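Local structure of shikimate dehydrogenase (Thermotoga maritima, 3U62) at residues K63-A76 / A81-W95. The protein probably catalyses the reversible NADPH-linked reduction of 3-dehydroshikimate to shikimate, the fourth step of chorismate biosynthesis. Residues are numbered along the deposited sequence; the frame is centred on the assembly and turned at random.
Sequences KERVMRYVEPSEDA and AVNCVFRGKGYNTDW. With SO4 (sulfate ion), chain C.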
loop_
_atom_site.group_PDB
_atom_site.type_symbol
_atom_site.label_atom_id
_atom_site.label_comp_id
_atom_site.label_asym_id
_atom_site.label_seq_id
_atom_site.Cartn_x
_atom_site.Cartn_y
_atom_site.Cartn_z
ATOM N N LYS A 63 -5.979 -5.535 7.006
ATOM C CA LYS A 63 -4.567 -5.435 7.401
ATOM C C LYS A 63 -4.375 -5.269 8.909
ATOM O O LYS A 63 -3.529 -5.941 9.506
ATOM C CB LYS A 63 -3.844 -4.325 6.632
ATOM C CG LYS A 63 -3.709 -4.596 5.135
ATOM C CD LYS A 63 -2.774 -3.604 4.446
ATOM C CE LYS A 63 -3.313 -2.172 4.471
ATOM N NZ LYS A 63 -4.630 -2.033 3.788
ATOM N N GLU A 64 -5.159 -4.383 9.519
ATOM C CA GLU A 64 -5.149 -4.222 10.971
ATOM C C GLU A 64 -5.840 -5.411 11.641
ATOM O O GLU A 64 -5.367 -5.916 12.662
ATOM C CB GLU A 64 -5.826 -2.905 11.377
ATOM C CG GLU A 64 -5.588 -2.474 12.834
ATOM C CD GLU A 64 -6.475 -3.203 13.838
ATOM O OE1 GLU A 64 -7.650 -3.495 13.510
ATOM O OE2 GLU A 64 -5.999 -3.476 14.959
ATOM N N ARG A 65 -6.951 -5.848 11.054
ATOM C CA ARG A 65 -7.797 -6.902 11.616
ATOM C C ARG A 65 -7.059 -8.228 11.820
ATOM O O ARG A 65 -7.274 -8.910 12.828
ATOM C CB ARG A 65 -9.008 -7.122 10.709
ATOM C CG ARG A 65 -10.264 -7.605 11.421
ATOM C CD ARG A 65 -11.368 -7.935 10.420
ATOM N NE ARG A 65 -11.642 -6.835 9.496
ATOM C CZ ARG A 65 -12.525 -5.863 9.717
ATOM N NH1 ARG A 65 -13.236 -5.837 10.839
ATOM N NH2 ARG A 65 -12.697 -4.910 8.811
ATOM N N VAL A 66 -6.196 -8.582 10.870
ATOM C CA VAL A 66 -5.503 -9.876 10.881
ATOM C C VAL A 66 -4.421 -9.984 11.971
ATOM O O VAL A 66 -3.972 -11.085 12.302
ATOM C CB VAL A 66 -4.924 -10.218 9.472
ATOM C CG1 VAL A 66 -3.677 -9.387 9.165
ATOM C CG2 VAL A 66 -4.635 -11.712 9.339
ATOM N N MET A 67 -4.026 -8.840 12.530
ATOM C CA MET A 67 -2.963 -8.780 13.537
ATOM C C MET A 67 -3.247 -9.613 14.780
ATOM O O MET A 67 -2.327 -10.182 15.372
ATOM C CB MET A 67 -2.703 -7.336 13.956
ATOM C CG MET A 67 -2.183 -6.457 12.841
ATOM S SD MET A 67 -1.707 -4.841 13.460
ATOM C CE MET A 67 -0.149 -5.246 14.282
ATOM N N ARG A 68 -4.520 -9.681 15.169
ATOM C CA ARG A 68 -4.942 -10.444 16.340
ATOM C C ARG A 68 -4.698 -11.948 16.173
ATOM O O ARG A 68 -4.583 -12.679 17.160
ATOM C CB ARG A 68 -6.421 -10.175 16.645
ATOM C CG ARG A 68 -6.885 -10.679 18.008
ATOM C CD ARG A 68 -8.399 -10.690 18.153
ATOM N NE ARG A 68 -8.775 -10.865 19.556
ATOM C CZ ARG A 68 -10.004 -11.119 20.000
ATOM N NH1 ARG A 68 -11.022 -11.240 19.155
ATOM N NH2 ARG A 68 -10.216 -11.256 21.303
ATOM N N TYR A 69 -4.597 -12.397 14.924
ATOM C CA TYR A 69 -4.543 -13.828 14.619
ATOM C C TYR A 69 -3.143 -14.342 14.279
ATOM O O TYR A 69 -2.956 -15.538 14.046
ATOM C CB TYR A 69 -5.535 -14.162 13.502
ATOM C CG TYR A 69 -6.955 -13.764 13.837
ATOM C CD1 TYR A 69 -7.432 -12.492 13.528
ATOM C CD2 TYR A 69 -7.815 -14.652 14.485
ATOM C CE1 TYR A 69 -8.732 -12.114 13.843
ATOM C CE2 TYR A 69 -9.120 -14.284 14.804
ATOM C CZ TYR A 69 -9.570 -13.012 14.478
ATOM O OH TYR A 69 -10.856 -12.634 14.786
ATOM N N VAL A 70 -2.168 -13.435 14.264
ATOM C CA VAL A 70 -0.772 -13.782 13.985
ATOM C C VAL A 70 0.163 -13.102 14.988
ATOM O O VAL A 70 -0.286 -12.329 15.837
ATOM C CB VAL A 70 -0.357 -13.409 12.529
ATOM C CG1 VAL A 70 -1.135 -14.228 11.502
ATOM C CG2 VAL A 70 -0.511 -11.909 12.272
ATOM N N GLU A 71 1.457 -13.403 14.892
ATOM C CA GLU A 71 2.473 -12.723 15.688
ATOM C C GLU A 71 3.162 -11.674 14.814
ATOM O O GLU A 71 4.005 -12.017 13.979
ATOM C CB GLU A 71 3.485 -13.731 16.246
ATOM C CG GLU A 71 4.551 -13.129 17.151
ATOM C CD GLU A 71 5.549 -14.164 17.634
ATOM O OE1 GLU A 71 5.230 -14.892 18.599
ATOM O OE2 GLU A 71 6.652 -14.245 17.049
ATOM N N PRO A 72 2.796 -10.390 14.989
ATOM C CA PRO A 72 3.338 -9.350 14.117
ATOM C C PRO A 72 4.777 -8.969 14.446
ATOM O O PRO A 72 5.200 -9.055 15.603
ATOM C CB PRO A 72 2.404 -8.163 14.366
ATOM C CG PRO A 72 1.888 -8.367 15.740
ATOM C CD PRO A 72 1.829 -9.848 15.965
ATOM N N SER A 73 5.514 -8.556 13.416
ATOM C CA SER A 73 6.859 -8.019 13.581
ATOM C C SER A 73 6.793 -6.647 14.245
ATOM O O SER A 73 5.726 -6.029 14.305
ATOM C CB SER A 73 7.558 -7.913 12.223
ATOM O OG SER A 73 6.873 -7.020 11.361
ATOM N N GLU A 74 7.938 -6.175 14.735
ATOM C CA GLU A 74 8.026 -4.885 15.420
ATOM C C GLU A 74 7.526 -3.729 14.552
ATOM O O GLU A 74 6.808 -2.852 15.038
ATOM C CB GLU A 74 9.463 -4.623 15.879
ATOM C CG GLU A 74 9.624 -3.443 16.833
ATOM C CD GLU A 74 11.075 -3.168 17.201
ATOM O OE1 GLU A 74 11.984 -3.724 16.547
ATOM O OE2 GLU A 74 11.308 -2.388 18.149
ATOM N N ASP A 75 7.907 -3.733 13.276
ATOM C CA ASP A 75 7.476 -2.688 12.346
ATOM C C ASP A 75 5.988 -2.786 12.006
ATOM O O ASP A 75 5.319 -1.762 11.872
ATOM C CB ASP A 75 8.336 -2.674 11.076
ATOM C CG ASP A 75 8.393 -4.026 10.388
ATOM O OD1 ASP A 75 8.906 -4.988 10.996
ATOM O OD2 ASP A 75 7.935 -4.120 9.230
ATOM N N ALA A 76 5.476 -4.012 11.882
ATOM C CA ALA A 76 4.043 -4.232 11.673
ATOM C C ALA A 76 3.229 -3.728 12.866
ATOM O O ALA A 76 2.129 -3.202 12.692
ATOM C CB ALA A 76 3.759 -5.703 11.412
ATOM N N ALA A 81 -0.572 -2.651 11.035
ATOM C CA ALA A 81 -1.062 -3.290 9.816
ATOM C C ALA A 81 -0.147 -4.426 9.388
ATOM O O ALA A 81 1.078 -4.287 9.385
ATOM C CB ALA A 81 -1.204 -2.268 8.690
ATOM N N VAL A 82 -0.758 -5.553 9.037
ATOM C CA VAL A 82 -0.043 -6.700 8.492
ATOM C C VAL A 82 -0.592 -6.992 7.097
ATOM O O VAL A 82 -1.795 -7.209 6.933
ATOM C CB VAL A 82 -0.190 -7.946 9.408
ATOM C CG1 VAL A 82 0.226 -9.219 8.681
ATOM C CG2 VAL A 82 0.619 -7.773 10.685
ATOM N N ASN A 83 0.283 -6.981 6.095
ATOM C CA ASN A 83 -0.126 -7.307 4.728
ATOM C C ASN A 83 0.515 -8.583 4.189
ATOM O O ASN A 83 0.216 -9.006 3.074
ATOM C CB ASN A 83 0.147 -6.138 3.773
ATOM C CG ASN A 83 1.612 -6.016 3.403
ATOM O OD1 ASN A 83 2.488 -6.064 4.267
ATOM N ND2 ASN A 83 1.886 -5.853 2.113
ATOM N N CYS A 84 1.406 -9.181 4.977
ATOM C CA CYS A 84 2.085 -10.407 4.582
ATOM C C CYS A 84 2.217 -11.343 5.774
ATOM O O CYS A 84 2.828 -10.994 6.787
ATOM C CB CYS A 84 3.463 -10.098 3.987
ATOM S SG CYS A 84 4.393 -11.556 3.433
ATOM N N VAL A 85 1.632 -12.528 5.645
ATOM C CA VAL A 85 1.682 -13.538 6.695
ATOM C C VAL A 85 2.439 -14.761 6.198
ATOM O O VAL A 85 2.314 -15.147 5.035
ATOM C CB VAL A 85 0.261 -13.942 7.170
ATOM C CG1 VAL A 85 0.313 -15.105 8.157
ATOM C CG2 VAL A 85 -0.447 -12.752 7.800
ATOM N N PHE A 86 3.240 -15.349 7.082
ATOM C CA PHE A 86 3.897 -16.618 6.806
ATOM C C PHE A 86 3.952 -17.469 8.068
ATOM O O PHE A 86 4.638 -17.125 9.035
ATOM C CB PHE A 86 5.301 -16.400 6.231
ATOM C CG PHE A 86 5.942 -17.650 5.679
ATOM C CD1 PHE A 86 5.246 -18.489 4.809
ATOM C CD2 PHE A 86 7.255 -17.975 6.009
ATOM C CE1 PHE A 86 5.841 -19.638 4.294
ATOM C CE2 PHE A 86 7.859 -19.121 5.497
ATOM C CZ PHE A 86 7.150 -19.954 4.637
ATOM N N ARG A 87 3.205 -18.572 8.044
ATOM C CA ARG A 87 3.200 -19.570 9.117
ATOM C C ARG A 87 3.103 -18.971 10.521
ATOM O O ARG A 87 3.963 -19.199 11.378
ATOM C CB ARG A 87 4.388 -20.527 8.964
ATOM C CG ARG A 87 4.255 -21.369 7.715
ATOM C CD ARG A 87 5.460 -22.224 7.414
ATOM N NE ARG A 87 5.133 -23.125 6.312
ATOM C CZ ARG A 87 6.016 -23.698 5.503
ATOM N NH1 ARG A 87 7.318 -23.480 5.651
ATOM N NH2 ARG A 87 5.590 -24.496 4.535
ATOM N N GLY A 88 2.047 -18.188 10.732
ATOM C CA GLY A 88 1.735 -17.631 12.042
ATOM C C GLY A 88 2.375 -16.290 12.354
ATOM O O GLY A 88 2.052 -15.669 13.368
ATOM N N LYS A 89 3.286 -15.845 11.490
ATOM C CA LYS A 89 3.988 -14.577 11.688
ATOM C C LYS A 89 3.463 -13.517 10.729
ATOM O O LYS A 89 3.213 -13.799 9.556
ATOM C CB LYS A 89 5.500 -14.751 11.496
ATOM C CG LYS A 89 6.126 -15.926 12.246
ATOM C CD LYS A 89 6.091 -15.737 13.759
ATOM C CE LYS A 89 6.586 -16.988 14.463
ATOM N NZ LYS A 89 6.237 -16.975 15.913
ATOM N N GLY A 90 3.298 -12.298 11.239
ATOM C CA GLY A 90 2.803 -11.181 10.442
ATOM C C GLY A 90 3.873 -10.144 10.159
ATOM O O GLY A 90 4.680 -9.815 11.029
ATOM N N TYR A 91 3.868 -9.630 8.931
ATOM C CA TYR A 91 4.861 -8.659 8.484
ATOM C C TYR A 91 4.188 -7.521 7.740
ATOM O O TYR A 91 3.045 -7.649 7.294
ATOM C CB TYR A 91 5.879 -9.339 7.568
ATOM C CG TYR A 91 6.575 -10.508 8.217
ATOM C CD1 TYR A 91 6.169 -11.817 7.963
ATOM C CD2 TYR A 91 7.631 -10.304 9.105
ATOM C CE1 TYR A 91 6.806 -12.894 8.568
ATOM C CE2 TYR A 91 8.273 -11.369 9.716
ATOM C CZ TYR A 91 7.856 -12.662 9.444
ATOM O OH TYR A 91 8.492 -13.721 10.047
ATOM N N ASN A 92 4.895 -6.403 7.612
ATOM C CA ASN A 92 4.442 -5.333 6.739
ATOM C C ASN A 92 5.473 -5.046 5.657
ATOM O O ASN A 92 6.587 -4.603 5.943
ATOM C CB ASN A 92 4.092 -4.068 7.526
ATOM C CG ASN A 92 3.274 -3.079 6.710
ATOM O OD1 ASN A 92 2.090 -2.871 6.976
ATOM N ND2 ASN A 92 3.901 -2.467 5.711
ATOM N N THR A 93 5.089 -5.314 4.412
ATOM C CA THR A 93 5.971 -5.106 3.268
ATOM C C THR A 93 5.556 -3.879 2.457
ATOM O O THR A 93 6.265 -3.478 1.530
ATOM C CB THR A 93 6.023 -6.346 2.352
ATOM O OG1 THR A 93 4.721 -6.604 1.815
ATOM C CG2 THR A 93 6.492 -7.565 3.132
ATOM N N ASP A 94 4.412 -3.293 2.809
ATOM C CA ASP A 94 3.928 -2.075 2.157
ATOM C C ASP A 94 4.907 -0.914 2.307
ATOM O O ASP A 94 5.197 -0.222 1.329
ATOM C CB ASP A 94 2.547 -1.665 2.688
ATOM C CG ASP A 94 1.404 -2.396 2.000
ATOM O OD1 ASP A 94 1.596 -2.923 0.881
ATOM O OD2 ASP A 94 0.297 -2.435 2.583
ATOM N N TRP A 95 5.417 -0.704 3.523
ATOM C CA TRP A 95 6.363 0.387 3.773
ATOM C C TRP A 95 7.677 0.192 3.021
ATOM O O TRP A 95 8.283 1.164 2.560
ATOM C CB TRP A 95 6.606 0.615 5.273
ATOM C CG TRP A 95 7.463 -0.412 5.970
ATOM C CD1 TRP A 95 7.029 -1.528 6.622
ATOM C CD2 TRP A 95 8.892 -0.397 6.111
ATOM N NE1 TRP A 95 8.093 -2.215 7.153
ATOM C CE2 TRP A 95 9.249 -1.545 6.853
ATOM C CE3 TRP A 95 9.906 0.470 5.675
ATOM C CZ2 TRP A 95 10.575 -1.852 7.169
ATOM C CZ3 TRP A 95 11.227 0.164 5.991
ATOM C CH2 TRP A 95 11.546 -0.989 6.732
HETATM S S SO4 C . -6.898 -1.881 6.561
HETATM O O1 SO4 C . -8.237 -1.338 6.360
HETATM O O2 SO4 C . -6.769 -2.360 7.938
HETATM O O3 SO4 C . -5.911 -0.838 6.309
HETATM O O4 SO4 C . -6.678 -2.986 5.632
HETATM O O HOH W 1 6.474 -11.561 12.873
HETATM O O HOH W 2 7.787 -6.741 8.584
#
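D75 sets its CG between its backbone N and carbonyl carbon (chi1 54°), and W95 places its ring in the same way (chi1 74°), which brings carboxylate and indole together. W95 NE1 donates to D75 OD2 at 2.8 Å. OD2 is met on its anti side, tilted out of the carboxylate plane, and the two planes stand 74° apart. S73 OG donates to D75 OD1 from above the carboxylate plane and, as the N-cap of helix 74-79, weakly accepts from A76 N. A lysine in place of D75 would probably leave W95 NE1 and S73 OG without their carboxylate acceptors. Strand 71-72 pairs in parallel with 89-91, at the edge of the mixed sheet of the substrate-binding domain. Here E71 N donates to G88 O and G90 N to E71 O, both at 2.8 Å. On one face E71 and K89 run side by side into a salt bridge whose hydrogen bond is weak, E71 OE2 to K89 NZ 3.0 Å. V82 CG2 packs against M67 CG and A76 CB, each at 3.8 Å. V82 N also bonds K63 O. K63, the predicted proton acceptor, passes its CD 3.8 Å from D94 OD2. Its NZ bends back to a sulfate (O4 at 2.9 Å); G118 N also bonds this ion.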